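Local coordinates for protein tryptophanyl-tRNA synthetase (Thermus thermophilus, PDB 2EL7) that probably catalyses the ATP-dependent attachment of tryptophan to tRNA(Trp), working as a homodimeric class I aminoacyl-tRNA synthetase, at residues K216-P221 against G266-K271; G12-G17 against I204-P209; T242-F247 against K271-D276; N69-L74 against R283-R288. All blocks are in the same frame, centred on the assembly; numbering follows the deposited sequence.

Contact 1: residues K216-P221 against G266-K271; sequences KIQHLP and GTYVVK
Lys271 leaves its helix with CG beside the backbone N (chi1 -69°) and then runs fully extended, which carries its ammonium group across to the carbonyl of Gln218 at the C-terminal end of helix 210-218. Lys271 NZ lies 2.7 Å from Gln218 O in a hydrogen bond that comes from above the carbonyl plane, 47° out of it. Lysine's methylenes suit the place too: CB meets Ile217 CG2 at 3.8 Å, and CE comes within 3.3 Å of Ile217 O. The positive charge at a helix C-terminus would probably be favoured by the helix dipole. Cutting Lys271 back to alanine would take away everything past CB, and is likely to leave Gln218 O without its ammonium partner and the Ile217 carbonyl without the methylenes beside it. On the more exposed side, the Gln218 amide approaches the edge of the Tyr268 ring, Gln218 NE2 standing 4.0 Å from Tyr268 CE1, with amide and ring planes 42° apart. The arrangement is a helix end whose last-turn carbonyl is held by a lysine from the start of a second helix, 267-294. Helix 239-247 closes the buried side, Leu240 touching both Leu220 and Lys271, while Ile217 packs on Leu274.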
loop_
_atom_site.group_PDB
_atom_site.type_symbol
_atom_site.label_atom_id
_atom_site.label_comp_id
_atom_site.label_asym_id
_atom_site.label_seq_id
_atom_site.Cartn_x
_atom_site.Cartn_y
_atom_site.Cartn_z
ATOM N N LYS A 216 27.948 -34.550 -3.726
ATOM C CA LYS A 216 27.527 -33.917 -4.975
ATOM C C LYS A 216 28.661 -33.831 -5.999
ATOM O O LYS A 216 28.438 -33.995 -7.197
ATOM C CB LYS A 216 26.944 -32.530 -4.695
ATOM C CG LYS A 216 25.569 -32.588 -4.049
ATOM C CD LYS A 216 25.037 -31.207 -3.773
ATOM C CE LYS A 216 23.689 -31.242 -3.076
ATOM N NZ LYS A 216 23.239 -29.860 -2.710
ATOM N N ILE A 217 29.880 -33.579 -5.534
ATOM C CA ILE A 217 31.029 -33.504 -6.438
ATOM C C ILE A 217 31.275 -34.928 -6.939
ATOM O O ILE A 217 31.554 -35.171 -8.113
ATOM C CB ILE A 217 32.302 -33.026 -5.690
ATOM C CG1 ILE A 217 32.021 -31.703 -4.973
ATOM C CG2 ILE A 217 33.454 -32.863 -6.663
ATOM C CD1 ILE A 217 31.542 -30.637 -5.882
ATOM N N GLN A 218 31.164 -35.857 -6.000
ATOM C CA GLN A 218 31.352 -37.275 -6.241
ATOM C C GLN A 218 30.483 -37.731 -7.397
ATOM O O GLN A 218 30.913 -38.549 -8.213
ATOM C CB GLN A 218 30.941 -38.043 -4.994
ATOM C CG GLN A 218 31.470 -39.446 -4.906
ATOM C CD GLN A 218 32.943 -39.466 -4.585
ATOM O OE1 GLN A 218 33.401 -38.735 -3.705
ATOM N NE2 GLN A 218 33.695 -40.308 -5.291
ATOM N N HIS A 219 29.262 -37.193 -7.451
ATOM C CA HIS A 219 28.286 -37.548 -8.475
ATOM C C HIS A 219 28.167 -36.594 -9.652
ATOM O O HIS A 219 27.286 -36.775 -10.489
ATOM C CB HIS A 219 26.901 -37.721 -7.850
ATOM C CG HIS A 219 26.747 -38.969 -7.032
ATOM N ND1 HIS A 219 27.492 -39.219 -5.899
ATOM C CD2 HIS A 219 25.903 -40.021 -7.164
ATOM C CE1 HIS A 219 27.111 -40.367 -5.365
ATOM N NE2 HIS A 219 26.148 -40.874 -6.114
ATOM N N LEU A 220 29.025 -35.578 -9.730
ATOM C CA LEU A 220 28.944 -34.660 -10.863
ATOM C C LEU A 220 29.004 -35.516 -12.111
ATOM O O LEU A 220 29.849 -36.406 -12.225
ATOM C CB LEU A 220 30.100 -33.660 -10.883
ATOM C CG LEU A 220 30.191 -32.616 -9.772
ATOM C CD1 LEU A 220 31.265 -31.606 -10.153
ATOM C CD2 LEU A 220 28.855 -31.914 -9.574
ATOM N N PRO A 221 28.090 -35.275 -13.056
ATOM C CA PRO A 221 28.034 -36.032 -14.309
ATOM C C PRO A 221 29.281 -35.834 -15.165
ATOM O O PRO A 221 30.095 -34.954 -14.889
ATOM C CB PRO A 221 26.774 -35.486 -14.985
ATOM C CG PRO A 221 25.933 -35.018 -13.829
ATOM C CD PRO A 221 26.953 -34.347 -12.954
ATOM N N GLY A 266 42.787 -39.020 -13.673
ATOM C CA GLY A 266 41.397 -39.432 -13.757
ATOM C C GLY A 266 40.410 -38.618 -12.939
ATOM O O GLY A 266 40.776 -37.829 -12.068
ATOM N N THR A 267 39.137 -38.824 -13.243
ATOM C CA THR A 267 38.036 -38.145 -12.589
ATOM C C THR A 267 38.192 -37.991 -11.072
ATOM O O THR A 267 38.115 -36.878 -10.544
ATOM C CB THR A 267 36.705 -38.880 -12.943
ATOM O OG1 THR A 267 36.264 -38.447 -14.236
ATOM C CG2 THR A 267 35.621 -38.609 -11.930
ATOM N N TYR A 268 38.434 -39.089 -10.372
ATOM C CA TYR A 268 38.562 -39.027 -8.922
ATOM C C TYR A 268 39.535 -37.989 -8.392
ATOM O O TYR A 268 39.241 -37.276 -7.427
ATOM C CB TYR A 268 38.981 -40.374 -8.345
ATOM C CG TYR A 268 38.948 -40.354 -6.837
ATOM C CD1 TYR A 268 37.734 -40.438 -6.150
ATOM C CD2 TYR A 268 40.116 -40.179 -6.094
ATOM C CE1 TYR A 268 37.682 -40.346 -4.758
ATOM C CE2 TYR A 268 40.082 -40.080 -4.703
ATOM C CZ TYR A 268 38.862 -40.165 -4.040
ATOM O OH TYR A 268 38.813 -40.066 -2.663
ATOM N N VAL A 269 40.711 -37.930 -9.002
ATOM C CA VAL A 269 41.724 -36.995 -8.567
ATOM C C VAL A 269 41.239 -35.571 -8.730
ATOM O O VAL A 269 41.463 -34.733 -7.871
ATOM C CB VAL A 269 43.001 -37.164 -9.369
ATOM C CG1 VAL A 269 44.019 -36.156 -8.907
ATOM C CG2 VAL A 269 43.529 -38.570 -9.210
ATOM N N VAL A 270 40.568 -35.301 -9.840
ATOM C CA VAL A 270 40.067 -33.966 -10.102
ATOM C C VAL A 270 38.992 -33.558 -9.098
ATOM O O VAL A 270 38.969 -32.421 -8.620
ATOM C CB VAL A 270 39.497 -33.869 -11.510
ATOM C CG1 VAL A 270 39.002 -32.461 -11.757
ATOM C CG2 VAL A 270 40.564 -34.253 -12.520
ATOM N N LYS A 271 38.115 -34.493 -8.762
ATOM C CA LYS A 271 37.048 -34.210 -7.818
ATOM C C LYS A 271 37.559 -33.787 -6.445
ATOM O O LYS A 271 36.989 -32.897 -5.811
ATOM C CB LYS A 271 36.131 -35.421 -7.714
ATOM C CG LYS A 271 35.341 -35.646 -8.998
ATOM C CD LYS A 271 34.489 -36.902 -8.931
ATOM C CE LYS A 271 33.507 -36.955 -10.088
ATOM N NZ LYS A 271 32.806 -38.252 -10.159
#

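Contact 2: residues G12-G17 against I204-P209; sequences GEIHIG and IGLLEP
Leu206 reaches over the backbone of the HIGH region, a class I synthetase signature, its two methyls parting to the isoleucines on either side of His15 in sequence. CD1 lies against Ile14 CG2 at 3.7 Å and CD2 against Ile16 CG2 at 3.9 Å, crossing each isoleucine at a slant. Its CG sits beside its backbone N (chi1 -44°), which turns the fork toward the other segment. A glycine in place of Leu206 would probably leave the two isoleucine methyls without the leucine fork that touches both. Between the backbones a single beta bridge pairs His15 with Gly205. Leu206 N gives a straight bond to Ile14 O (2.9 Å, 169°) in the carbonyl plane, and Ile16 N meets Ile204 O at 3.1 Å, nearly head-on. Glycine suits position 205, since a CB would be crowded by Glu208 CB; Gly205 N is held by Glu208 OE2 at 2.7 Å. His15, at the N-cap, turns its ND1 edge to Gly17 N, accepting a weak capping bond; Gly17 probably binds ATP. The bridge ties the N-terminus of helix 16-33 to the loop before helix 210-218, with helix 55-72 against Ile14 and helix 267-294 against Ile204.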
loop_
_atom_site.group_PDB
_atom_site.type_symbol
_atom_site.label_atom_id
_atom_site.label_comp_id
_atom_site.label_asym_id
_atom_site.label_seq_id
_atom_site.Cartn_x
_atom_site.Cartn_y
_atom_site.Cartn_z
ATOM N N GLY A 12 17.784 -18.096 3.866
ATOM C CA GLY A 12 19.151 -18.380 4.278
ATOM C C GLY A 12 19.881 -19.373 3.375
ATOM O O GLY A 12 20.925 -19.887 3.751
ATOM N N GLU A 13 19.354 -19.649 2.187
ATOM C CA GLU A 13 19.992 -20.605 1.269
ATOM C C GLU A 13 20.770 -19.928 0.142
ATOM O O GLU A 13 20.236 -19.712 -0.948
ATOM C CB GLU A 13 18.936 -21.516 0.634
ATOM C CG GLU A 13 17.973 -22.152 1.620
ATOM C CD GLU A 13 18.653 -23.161 2.520
ATOM O OE1 GLU A 13 19.331 -24.065 1.982
ATOM O OE2 GLU A 13 18.507 -23.057 3.757
ATOM N N ILE A 14 22.031 -19.609 0.391
ATOM C CA ILE A 14 22.857 -18.971 -0.625
ATOM C C ILE A 14 23.732 -20.061 -1.252
ATOM O O ILE A 14 24.398 -20.808 -0.528
ATOM C CB ILE A 14 23.791 -17.877 0.003
ATOM C CG1 ILE A 14 23.004 -17.012 0.998
ATOM C CG2 ILE A 14 24.418 -17.008 -1.096
ATOM C CD1 ILE A 14 21.687 -16.472 0.461
ATOM N N HIS A 15 23.728 -20.165 -2.581
ATOM C CA HIS A 15 24.564 -21.165 -3.245
ATOM C C HIS A 15 25.727 -20.498 -3.986
ATOM O O HIS A 15 25.785 -19.270 -4.070
ATOM C CB HIS A 15 23.730 -22.058 -4.174
ATOM C CG HIS A 15 22.859 -21.307 -5.127
ATOM N ND1 HIS A 15 23.367 -20.483 -6.108
ATOM C CD2 HIS A 15 21.512 -21.298 -5.289
ATOM C CE1 HIS A 15 22.373 -20.003 -6.837
ATOM N NE2 HIS A 15 21.237 -20.482 -6.362
ATOM N N ILE A 16 26.660 -21.292 -4.504
ATOM C CA ILE A 16 27.826 -20.721 -5.159
ATOM C C ILE A 16 27.468 -19.950 -6.402
ATOM O O ILE A 16 28.304 -19.224 -6.965
ATOM C CB ILE A 16 28.868 -21.810 -5.516
ATOM C CG1 ILE A 16 28.313 -22.760 -6.571
ATOM C CG2 ILE A 16 29.275 -22.572 -4.252
ATOM C CD1 ILE A 16 29.355 -23.716 -7.096
ATOM N N GLY A 17 26.221 -20.127 -6.835
ATOM C CA GLY A 17 25.732 -19.426 -8.006
ATOM C C GLY A 17 25.489 -17.986 -7.591
ATOM O O GLY A 17 25.910 -17.054 -8.274
ATOM N N ILE A 204 24.830 -26.147 -4.586
ATOM C CA ILE A 204 25.901 -26.399 -3.647
ATOM C C ILE A 204 25.843 -25.152 -2.765
ATOM O O ILE A 204 26.217 -24.055 -3.200
ATOM C CB ILE A 204 27.271 -26.484 -4.343
ATOM C CG1 ILE A 204 27.323 -27.730 -5.230
ATOM C CG2 ILE A 204 28.382 -26.580 -3.293
ATOM C CD1 ILE A 204 28.672 -27.979 -5.904
ATOM N N GLY A 205 25.342 -25.316 -1.543
ATOM C CA GLY A 205 25.213 -24.190 -0.634
ATOM C C GLY A 205 26.519 -23.783 0.016
ATOM O O GLY A 205 27.407 -24.615 0.221
ATOM N N LEU A 206 26.646 -22.502 0.352
ATOM C CA LEU A 206 27.866 -22.009 0.986
ATOM C C LEU A 206 28.022 -22.598 2.377
ATOM O O LEU A 206 29.141 -22.748 2.867
ATOM C CB LEU A 206 27.855 -20.479 1.100
ATOM C CG LEU A 206 27.397 -19.677 -0.117
ATOM C CD1 LEU A 206 27.666 -18.210 0.168
ATOM C CD2 LEU A 206 28.131 -20.121 -1.381
ATOM N N LEU A 207 26.903 -22.931 3.014
ATOM C CA LEU A 207 26.941 -23.473 4.365
ATOM C C LEU A 207 26.506 -24.930 4.423
ATOM O O LEU A 207 26.367 -25.501 5.505
ATOM C CB LEU A 207 26.059 -22.627 5.292
ATOM C CG LEU A 207 26.409 -21.129 5.380
ATOM C CD1 LEU A 207 25.520 -20.494 6.444
ATOM C CD2 LEU A 207 27.894 -20.911 5.740
ATOM N N GLU A 208 26.304 -25.526 3.253
ATOM C CA GLU A 208 25.881 -26.913 3.142
ATOM C C GLU A 208 26.864 -27.808 3.888
ATOM O O GLU A 208 28.057 -27.537 3.913
ATOM C CB GLU A 208 25.798 -27.295 1.653
ATOM C CG GLU A 208 25.225 -28.666 1.363
ATOM C CD GLU A 208 24.955 -28.897 -0.119
ATOM O OE1 GLU A 208 24.757 -30.071 -0.505
ATOM O OE2 GLU A 208 24.933 -27.921 -0.907
ATOM N N PRO A 209 26.379 -28.886 4.531
ATOM C CA PRO A 209 27.351 -29.731 5.239
ATOM C C PRO A 209 28.437 -30.300 4.298
ATOM O O PRO A 209 28.152 -30.754 3.177
ATOM C CB PRO A 209 26.477 -30.819 5.848
ATOM C CG PRO A 209 25.191 -30.116 6.086
ATOM C CD PRO A 209 25.006 -29.345 4.791
HETATM O O HOH W 1 24.106 -22.711 2.315
#

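Contact 3: residues T242-F247 against K271-D276; sequences TYLSYF and KRILFD
Leu274 and Leu244 stand at the closest approach of two helices, and the whole contact is apolar. In the main group of contacts, one methyl of Leu274 presses on the opposite backbone: CD1 comes within 3.5 Å of Leu244 N and 3.7 Å of Tyr243 CB. With CG anti to the backbone N (chi1 169°), the fork of Leu274 is swung across to helix 239-247. A branched, flexible leucine suits this place, because its second methyl, CD2, can meet Tyr243 at the same time, lying near the ring plane at its edge.

A second group joins aliphatic side chains. Leu244 reaches back over the partner helix, its CD1 4.0 Å from Leu274 CA and 4.2 Å from Ile273 CG2, so the two leucines each rest on the backbone of the other's helix. The third is a looser apolar contact, between the Phe247 ring and the same Leu274 methyl, with Phe247 CD1 4.5 Å from Leu274 CD1.

The Tyr243 hydroxyl finds its polar partner beyond the two helices. A tyrosine suits the place because its ring packs on Leu274 while its hydroxyl is satisfied by a hydrogen bond with Pro188 O.

The short segments run in broadly the same direction, their axes 9.3 Å apart and inclined by 39°. Tyr243 also touches Met196 of the predicted KMSKS region. Val253 and Leu256 of helix 250-261 pack on Leu244, and Phe247 extends to Ile16 and Leu20 of helix 16-33.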
loop_
_atom_site.group_PDB
_atom_site.type_symbol
_atom_site.label_atom_id
_atom_site.label_comp_id
_atom_site.label_asym_id
_atom_site.label_seq_id
_atom_site.Cartn_x
_atom_site.Cartn_y
_atom_site.Cartn_z
ATOM N N THR A 242 34.358 -26.888 -14.864
ATOM C CA THR A 242 33.779 -25.545 -14.847
ATOM C C THR A 242 33.913 -25.051 -13.408
ATOM O O THR A 242 34.448 -23.966 -13.151
ATOM C CB THR A 242 32.295 -25.572 -15.258
ATOM O OG1 THR A 242 32.189 -25.986 -16.627
ATOM C CG2 THR A 242 31.666 -24.201 -15.110
ATOM N N TYR A 243 33.437 -25.867 -12.474
ATOM C CA TYR A 243 33.534 -25.547 -11.062
ATOM C C TYR A 243 35.000 -25.390 -10.732
ATOM O O TYR A 243 35.392 -24.423 -10.085
ATOM C CB TYR A 243 32.971 -26.670 -10.205
ATOM C CG TYR A 243 31.472 -26.829 -10.245
ATOM C CD1 TYR A 243 30.852 -27.807 -9.475
ATOM C CD2 TYR A 243 30.666 -26.001 -11.032
ATOM C CE1 TYR A 243 29.467 -27.970 -9.479
ATOM C CE2 TYR A 243 29.268 -26.156 -11.040
ATOM C CZ TYR A 243 28.682 -27.150 -10.261
ATOM O OH TYR A 243 27.320 -27.374 -10.291
ATOM N N LEU A 244 35.819 -26.341 -11.175
ATOM C CA LEU A 244 37.253 -26.279 -10.893
ATOM C C LEU A 244 37.814 -24.906 -11.253
ATOM O O LEU A 244 38.645 -24.351 -10.535
ATOM C CB LEU A 244 38.004 -27.363 -11.675
ATOM C CG LEU A 244 39.517 -27.467 -11.431
ATOM C CD1 LEU A 244 39.769 -28.008 -10.040
ATOM C CD2 LEU A 244 40.153 -28.373 -12.471
ATOM N N SER A 245 37.341 -24.361 -12.367
ATOM C CA SER A 245 37.788 -23.055 -12.859
ATOM C C SER A 245 37.447 -21.922 -11.896
ATOM O O SER A 245 38.223 -20.973 -11.714
ATOM C CB SER A 245 37.137 -22.787 -14.213
ATOM O OG SER A 245 37.303 -23.921 -15.048
ATOM N N TYR A 246 36.271 -22.034 -11.291
ATOM C CA TYR A 246 35.783 -21.048 -10.339
ATOM C C TYR A 246 36.632 -20.962 -9.083
ATOM O O TYR A 246 36.806 -19.878 -8.538
ATOM C CB TYR A 246 34.373 -21.408 -9.893
ATOM C CG TYR A 246 33.310 -21.424 -10.973
ATOM C CD1 TYR A 246 32.104 -22.090 -10.757
ATOM C CD2 TYR A 246 33.482 -20.740 -12.181
ATOM C CE1 TYR A 246 31.093 -22.074 -11.702
ATOM C CE2 TYR A 246 32.468 -20.729 -13.151
ATOM C CZ TYR A 246 31.279 -21.398 -12.901
ATOM O OH TYR A 246 30.264 -21.431 -13.845
ATOM N N PHE A 247 37.166 -22.100 -8.632
ATOM C CA PHE A 247 37.917 -22.147 -7.376
ATOM C C PHE A 247 39.382 -22.543 -7.286
ATOM O O PHE A 247 39.892 -22.705 -6.175
ATOM C CB PHE A 247 37.161 -23.033 -6.407
ATOM C CG PHE A 247 35.720 -22.713 -6.330
ATOM C CD1 PHE A 247 34.788 -23.484 -7.030
ATOM C CD2 PHE A 247 35.291 -21.598 -5.612
ATOM C CE1 PHE A 247 33.456 -23.152 -7.022
ATOM C CE2 PHE A 247 33.948 -21.244 -5.594
ATOM C CZ PHE A 247 33.020 -22.020 -6.301
ATOM N N LYS A 271 38.115 -34.493 -8.762
ATOM C CA LYS A 271 37.048 -34.210 -7.818
ATOM C C LYS A 271 37.559 -33.787 -6.445
ATOM O O LYS A 271 36.989 -32.897 -5.811
ATOM C CB LYS A 271 36.131 -35.421 -7.714
ATOM C CG LYS A 271 35.341 -35.646 -8.998
ATOM C CD LYS A 271 34.489 -36.902 -8.931
ATOM C CE LYS A 271 33.507 -36.955 -10.088
ATOM N NZ LYS A 271 32.806 -38.252 -10.159
ATOM N N ARG A 272 38.641 -34.414 -5.994
ATOM C CA ARG A 272 39.243 -34.085 -4.707
ATOM C C ARG A 272 39.965 -32.743 -4.804
ATOM O O ARG A 272 39.995 -31.983 -3.829
ATOM C CB ARG A 272 40.250 -35.160 -4.286
ATOM C CG ARG A 272 39.699 -36.574 -4.210
ATOM C CD ARG A 272 39.442 -37.034 -2.777
ATOM N NE ARG A 272 40.604 -36.845 -1.903
ATOM C CZ ARG A 272 40.834 -37.533 -0.783
ATOM N NH1 ARG A 272 39.990 -38.481 -0.383
ATOM N NH2 ARG A 272 41.904 -37.257 -0.047
ATOM N N ILE A 273 40.565 -32.447 -5.958
ATOM C CA ILE A 273 41.255 -31.163 -6.101
ATOM C C ILE A 273 40.164 -30.093 -6.068
ATOM O O ILE A 273 40.343 -29.036 -5.459
ATOM C CB ILE A 273 42.002 -31.014 -7.432
ATOM C CG1 ILE A 273 43.072 -32.098 -7.589
ATOM C CG2 ILE A 273 42.637 -29.634 -7.492
ATOM C CD1 ILE A 273 44.382 -31.789 -6.894
ATOM N N LEU A 274 39.042 -30.377 -6.734
ATOM C CA LEU A 274 37.911 -29.455 -6.763
ATOM C C LEU A 274 37.358 -29.235 -5.345
ATOM O O LEU A 274 37.195 -28.105 -4.898
ATOM C CB LEU A 274 36.797 -30.004 -7.652
ATOM C CG LEU A 274 35.467 -29.243 -7.549
ATOM C CD1 LEU A 274 35.663 -27.764 -7.948
ATOM C CD2 LEU A 274 34.433 -29.915 -8.429
ATOM N N PHE A 275 37.076 -30.333 -4.654
ATOM C CA PHE A 275 36.559 -30.288 -3.301
ATOM C C PHE A 275 37.466 -29.468 -2.381
ATOM O O PHE A 275 37.030 -28.463 -1.809
ATOM C CB PHE A 275 36.417 -31.712 -2.764
ATOM C CG PHE A 275 35.898 -31.785 -1.359
ATOM C CD1 PHE A 275 34.573 -31.483 -1.075
ATOM C CD2 PHE A 275 36.737 -32.153 -0.316
ATOM C CE1 PHE A 275 34.093 -31.547 0.229
ATOM C CE2 PHE A 275 36.265 -32.222 1.001
ATOM C CZ PHE A 275 34.936 -31.915 1.269
ATOM N N ASP A 276 38.724 -29.878 -2.238
ATOM C CA ASP A 276 39.644 -29.144 -1.368
ATOM C C ASP A 276 39.652 -27.641 -1.648
ATOM O O ASP A 276 39.629 -26.821 -0.714
ATOM C CB ASP A 276 41.084 -29.679 -1.491
ATOM C CG ASP A 276 41.205 -31.122 -1.057
ATOM O OD1 ASP A 276 40.480 -31.498 -0.105
ATOM O OD2 ASP A 276 42.021 -31.870 -1.658
#

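Contact 4: residues N69-L74 against R283-R288; sequences NIAAGL and RPIRER
Ala71 and Ile285 make the close-packed half of this contact, where two helices come together through small and branched side chains. The methyl of Ala71 lies 3.5 Å from Ile285 O and 4.1 Å from Ile285 CG2. That isoleucine methyl, anti to its backbone N (chi1 of CG1 -60°), also sits 3.7 Å from Ala71 O and 3.9 Å from Ala72 N, and so lies along the last helical turn. Alanine suits position 71, since its single methyl lets the backbones approach, with the CA atoms of Ala71 and Arg288 only 5.1 Å apart. Ala289 packs on the same alanine, and Ile23 of helix 16-33 and Leu206 of a loop touch Ala72.

Helix 55-72 ends here in a Schellman motif. Gly73 takes a positive phi, at which a side chain would be jammed against the preceding carbonyl, and its N bonds back to Ile70 O while Leu74 N bonds to Asn69 O. Near this helix end the Ala71 carbonyl takes a partner from the other helix.

That partner is Arg288, on the more exposed side. Its chain runs extended from CG to NE, laying CD 3.4 Å from Ala71 O before the guanidinium turns back to it. NH2 of Arg288 gives the same Ala71 oxygen a weak hydrogen bond of 2.9 Å, bent to 126°. Arg288 is an exposed residue whose CB and CD lie along Ala71, and an arginine suits the place because its long chain can both follow the alanine and bring a donor to the carbonyl.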
loop_
_atom_site.group_PDB
_atom_site.type_symbol
_atom_site.label_atom_id
_atom_site.label_comp_id
_atom_site.label_asym_id
_atom_site.label_seq_id
_atom_site.Cartn_x
_atom_site.Cartn_y
_atom_site.Cartn_z
ATOM N N ASN A 69 24.191 -13.538 4.296
ATOM C CA ASN A 69 24.746 -12.550 3.390
ATOM C C ASN A 69 25.861 -11.772 4.060
ATOM O O ASN A 69 26.816 -11.359 3.409
ATOM C CB ASN A 69 23.658 -11.626 2.869
ATOM C CG ASN A 69 22.911 -12.240 1.717
ATOM O OD1 ASN A 69 23.438 -12.336 0.629
ATOM N ND2 ASN A 69 21.697 -12.699 1.967
ATOM N N ILE A 70 25.755 -11.567 5.365
ATOM C CA ILE A 70 26.834 -10.902 6.064
ATOM C C ILE A 70 28.011 -11.894 6.071
ATOM O O ILE A 70 29.157 -11.495 5.880
ATOM C CB ILE A 70 26.442 -10.550 7.496
ATOM C CG1 ILE A 70 25.398 -9.432 7.467
ATOM C CG2 ILE A 70 27.680 -10.131 8.298
ATOM C CD1 ILE A 70 24.793 -9.108 8.831
ATOM N N ALA A 71 27.732 -13.185 6.273
ATOM C CA ALA A 71 28.827 -14.171 6.275
ATOM C C ALA A 71 29.511 -14.216 4.910
ATOM O O ALA A 71 30.729 -14.330 4.833
ATOM C CB ALA A 71 28.315 -15.575 6.645
ATOM N N ALA A 72 28.710 -14.129 3.846
ATOM C CA ALA A 72 29.218 -14.145 2.473
ATOM C C ALA A 72 30.025 -12.893 2.117
ATOM O O ALA A 72 30.747 -12.905 1.119
ATOM C CB ALA A 72 28.051 -14.330 1.463
ATOM N N GLY A 73 29.894 -11.813 2.906
ATOM C CA GLY A 73 30.673 -10.614 2.629
ATOM C C GLY A 73 30.052 -9.243 2.796
ATOM O O GLY A 73 30.790 -8.257 2.766
ATOM N N LEU A 74 28.726 -9.142 2.936
ATOM C CA LEU A 74 28.088 -7.840 3.122
ATOM C C LEU A 74 28.498 -7.391 4.509
ATOM O O LEU A 74 28.144 -8.041 5.489
ATOM C CB LEU A 74 26.564 -7.960 3.012
ATOM C CG LEU A 74 26.069 -8.178 1.572
ATOM C CD1 LEU A 74 24.601 -7.827 1.509
ATOM C CD2 LEU A 74 26.828 -7.272 0.580
ATOM N N ARG A 283 35.603 -21.611 3.405
ATOM C CA ARG A 283 36.149 -21.575 4.754
ATOM C C ARG A 283 35.843 -20.271 5.494
ATOM O O ARG A 283 35.167 -20.293 6.518
ATOM C CB ARG A 283 37.661 -21.829 4.702
ATOM C CG ARG A 283 38.347 -22.053 6.039
ATOM C CD ARG A 283 39.841 -22.275 5.835
ATOM N NE ARG A 283 40.620 -21.676 6.908
ATOM C CZ ARG A 283 40.734 -20.362 7.115
ATOM N NH1 ARG A 283 40.120 -19.491 6.311
ATOM N NH2 ARG A 283 41.448 -19.913 8.149
ATOM N N PRO A 284 36.320 -19.121 4.986
ATOM C CA PRO A 284 36.067 -17.826 5.644
ATOM C C PRO A 284 34.568 -17.482 5.783
ATOM O O PRO A 284 34.148 -16.842 6.750
ATOM C CB PRO A 284 36.784 -16.815 4.741
ATOM C CG PRO A 284 37.800 -17.646 4.013
ATOM C CD PRO A 284 37.088 -18.936 3.746
ATOM N N ILE A 285 33.763 -17.891 4.817
ATOM C CA ILE A 285 32.344 -17.601 4.883
ATOM C C ILE A 285 31.737 -18.398 6.026
ATOM O O ILE A 285 30.960 -17.869 6.831
ATOM C CB ILE A 285 31.647 -17.981 3.555
ATOM C CG1 ILE A 285 32.273 -17.167 2.408
ATOM C CG2 ILE A 285 30.148 -17.773 3.661
ATOM C CD1 ILE A 285 31.763 -17.532 1.026
ATOM N N ARG A 286 32.122 -19.667 6.104
ATOM C CA ARG A 286 31.621 -20.581 7.133
ATOM C C ARG A 286 32.055 -20.198 8.536
ATOM O O ARG A 286 31.274 -20.287 9.487
ATOM C CB ARG A 286 32.097 -21.992 6.845
ATOM C CG ARG A 286 31.711 -22.500 5.502
ATOM C CD ARG A 286 31.982 -23.992 5.463
ATOM N NE ARG A 286 31.141 -24.582 4.459
ATOM C CZ ARG A 286 30.608 -25.778 4.553
ATOM N NH1 ARG A 286 29.836 -26.216 3.575
ATOM N NH2 ARG A 286 30.853 -26.533 5.607
ATOM N N GLU A 287 33.315 -19.799 8.673
ATOM C CA GLU A 287 33.809 -19.375 9.977
ATOM C C GLU A 287 32.978 -18.160 10.396
ATOM O O GLU A 287 32.520 -18.117 11.541
ATOM C CB GLU A 287 35.299 -19.043 9.918
ATOM C CG GLU A 287 36.180 -20.239 10.266
ATOM C CD GLU A 287 37.577 -20.189 9.641
ATOM O OE1 GLU A 287 38.098 -19.071 9.406
ATOM O OE2 GLU A 287 38.148 -21.283 9.397
ATOM N N ARG A 288 32.747 -17.201 9.480
ATOM C CA ARG A 288 31.924 -16.036 9.830
ATOM C C ARG A 288 30.514 -16.482 10.229
ATOM O O ARG A 288 29.989 -16.064 11.259
ATOM C CB ARG A 288 31.793 -15.039 8.681
ATOM C CG ARG A 288 33.000 -14.165 8.391
ATOM C CD ARG A 288 32.646 -13.053 7.369
ATOM N NE ARG A 288 33.809 -12.645 6.586
ATOM C CZ ARG A 288 34.266 -13.276 5.501
ATOM N NH1 ARG A 288 35.344 -12.825 4.874
ATOM N NH2 ARG A 288 33.640 -14.337 5.021
#

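Three of the four contacts draw on helix 267-294, which contact 1 meets near its start, contact 3 directly after and contact 4 at a kink of that helix. Contacts 1 and 3 share Lys271 and have centres about 9 Å apart, with Ile217 CG2 3.6 Å from Leu274 CD2. Contact 2 links to contact 1 through the salt bridge of Lys216 NZ with Glu208 OE1 (2.7 Å), to contact 3 through Ile204 CD1 and Tyr243 CE1 (3.7 Å), and to contact 4 through Arg286 NE and Leu206 O. Contact 2 holds Gly17 of the predicted ATP site, and the nearest side-chain atoms of His15 and Lys198 are about 3 Å apart; those of Tyr243 and Met196 are about 4 Å apart.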